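Local atomic coordinates of DspB (Aggregatibacter actinomycetemcomitans, PDB entry 1YHT), a protein that probably hydrolyses terminal N-acetylglucosamine residues of the polysaccharide that holds biofilms together, as a family 20 beta-hexosaminidase, and so releases biofilm cells. Residues Ser55-Tyr60 against His120-Phe125. Residues are numbered along the deposited sequence; the frame is centred on the assembly and turned at random.
Sequences SDHENY and HMTAIF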
# COMPACT_ATOMS: atom_id res chain seq x y z
N SER A 55 -2.14 6.22 -4.26
CA SER A 55 -2.03 7.56 -3.70
C SER A 55 -0.70 7.68 -2.89
O SER A 55 -0.44 6.89 -1.98
CB SER A 55 -3.24 7.85 -2.82
OG SER A 55 -3.12 9.11 -2.15
N ASP A 56 0.13 8.65 -3.26
CA ASP A 56 1.37 8.89 -2.52
C ASP A 56 1.78 10.34 -2.76
O ASP A 56 0.96 11.14 -3.19
CB ASP A 56 2.48 7.88 -2.90
CG ASP A 56 3.38 7.52 -1.71
OD1 ASP A 56 4.13 8.45 -1.27
OD2 ASP A 56 3.35 6.34 -1.18
N HIS A 57 3.03 10.70 -2.52
CA HIS A 57 3.46 12.07 -2.75
C HIS A 57 3.39 12.51 -4.21
O HIS A 57 2.95 13.62 -4.49
CB HIS A 57 4.89 12.28 -2.28
CG HIS A 57 5.11 11.99 -0.84
ND1 HIS A 57 4.56 12.76 0.16
CD2 HIS A 57 5.92 11.10 -0.23
CE1 HIS A 57 4.99 12.33 1.33
NE2 HIS A 57 5.83 11.34 1.13
N GLU A 58 3.71 11.61 -5.12
CA GLU A 58 3.96 11.98 -6.50
C GLU A 58 2.66 12.06 -7.31
O GLU A 58 2.59 12.82 -8.28
CB GLU A 58 4.90 10.96 -7.16
CG GLU A 58 6.34 10.95 -6.64
CD GLU A 58 6.51 10.19 -5.35
OE1 GLU A 58 5.53 9.72 -4.76
OE2 GLU A 58 7.66 10.06 -4.90
N ASN A 59 1.65 11.27 -6.93
CA ASN A 59 0.39 11.27 -7.65
C ASN A 59 -0.76 10.61 -6.88
O ASN A 59 -0.54 9.90 -5.90
CB ASN A 59 0.59 10.55 -8.99
CG ASN A 59 -0.54 10.77 -9.99
OD1 ASN A 59 -1.26 11.78 -9.97
ND2 ASN A 59 -0.65 9.85 -10.92
N TYR A 60 -1.98 10.94 -7.31
CA TYR A 60 -3.22 10.30 -6.88
C TYR A 60 -3.78 9.77 -8.21
O TYR A 60 -4.28 10.55 -9.03
CB TYR A 60 -4.20 11.36 -6.27
CG TYR A 60 -5.47 10.77 -5.76
CD1 TYR A 60 -5.54 10.25 -4.47
CD2 TYR A 60 -6.60 10.66 -6.58
CE1 TYR A 60 -6.71 9.67 -3.97
CE2 TYR A 60 -7.78 10.06 -6.12
CZ TYR A 60 -7.82 9.58 -4.78
OH TYR A 60 -8.91 8.97 -4.28
N HIS A 120 2.72 10.46 3.10
CA HIS A 120 2.57 9.82 1.79
C HIS A 120 1.25 10.25 1.11
O HIS A 120 0.52 9.44 0.51
CB HIS A 120 2.71 8.30 1.94
CG HIS A 120 4.12 7.84 2.16
ND1 HIS A 120 5.07 7.89 1.16
CD2 HIS A 120 4.75 7.35 3.25
CE1 HIS A 120 6.23 7.45 1.63
NE2 HIS A 120 6.06 7.09 2.90
N MET A 121 0.94 11.55 1.19
CA MET A 121 -0.33 12.06 0.65
C MET A 121 -0.24 13.41 0.01
O MET A 121 -1.25 14.11 -0.11
CB MET A 121 -1.45 12.00 1.72
CG MET A 121 -1.23 12.79 2.98
SD MET A 121 -2.58 12.70 4.18
CE MET A 121 -4.00 12.95 3.13
N THR A 122 0.95 13.79 -0.47
CA THR A 122 1.13 15.10 -1.08
C THR A 122 0.26 15.32 -2.32
O THR A 122 -0.22 16.41 -2.52
CB THR A 122 2.59 15.41 -1.39
OG1 THR A 122 3.35 15.21 -0.20
CG2 THR A 122 2.76 16.86 -1.82
N ALA A 123 0.05 14.30 -3.14
CA ALA A 123 -0.75 14.47 -4.34
C ALA A 123 -2.18 14.91 -3.98
O ALA A 123 -2.77 15.79 -4.60
CB ALA A 123 -0.76 13.19 -5.15
N ILE A 124 -2.74 14.29 -2.95
CA ILE A 124 -4.04 14.70 -2.42
C ILE A 124 -4.01 16.17 -2.01
O ILE A 124 -4.90 16.92 -2.36
CB ILE A 124 -4.43 13.84 -1.23
CG1 ILE A 124 -4.82 12.41 -1.69
CG2 ILE A 124 -5.56 14.46 -0.46
CD1 ILE A 124 -4.89 11.37 -0.58
N PHE A 125 -3.01 16.57 -1.23
CA PHE A 125 -2.87 18.00 -0.84
C PHE A 125 -2.87 18.92 -2.07
O PHE A 125 -3.55 19.96 -2.11
CB PHE A 125 -1.55 18.21 -0.09
CG PHE A 125 -1.46 17.52 1.27
CD1 PHE A 125 -2.57 17.14 1.97
CD2 PHE A 125 -0.23 17.34 1.86
CE1 PHE A 125 -2.47 16.56 3.24
CE2 PHE A 125 -0.09 16.75 3.13
CZ PHE A 125 -1.21 16.37 3.81
O HOH W 1 -2.00 8.80 0.14
O HOH W 2 -1.71 11.46 -2.42
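At the C-terminal rim of the TIM barrel of this family 20 glycoside hydrolase, Asp56 and His120 meet through a His-carboxylate hydrogen bond, joining the loop after strand 49-53 to the turn between strand 110-117 and helix 122-132. His120 ND1 donates to Asp56 OD1 over 2.7 Å; the acceptor lies only 9° out of the ring plane, and OD1 receives the proton on its syn lone pair. His57 N donates to the anti lone pair of Asp56 OD1 at 2.8 Å. Two donors thus fix the carboxylate, which stands 74° from the imidazole plane, while OD2 bonds to His53. At the far side of the ring His120 NE2 reaches Glu184, so the imidazole links two carboxylates; a bound acetic acid molecule, probably from the crystallisation liquor, about 4 Å from the His120 side chain, is consistent with a pocket here, where family 20 enzymes have their active site.

His57 lies against the same turn. With CG beside the backbone N and anti to the carbonyl carbon, its ring is laid against the turn and takes His120 CA over one face in a CH-pi contact, 3.7 Å from the centroid. At the ring edge His57 ND1 shares a hydrogen bond with Thr122 OG1 (2.8 Å), which restrains ring rotation.

The backbone supplies the next tie: Ala123 N, in the first turn of the helix, donates to Asp56 O at 3.3 Å with an N-H...O angle of 158°. Further along, Tyr60 CD1 rests 3.6 Å from Ile124 CG1, and both side chains also touch Leu115 and Leu163, which continue the apolar packing. Between the polar and apolar ends sits a water that donates to Asp56 O, accepts from Ile124 N and hydrogen-bonds Ser55 OG at 2.8 Å.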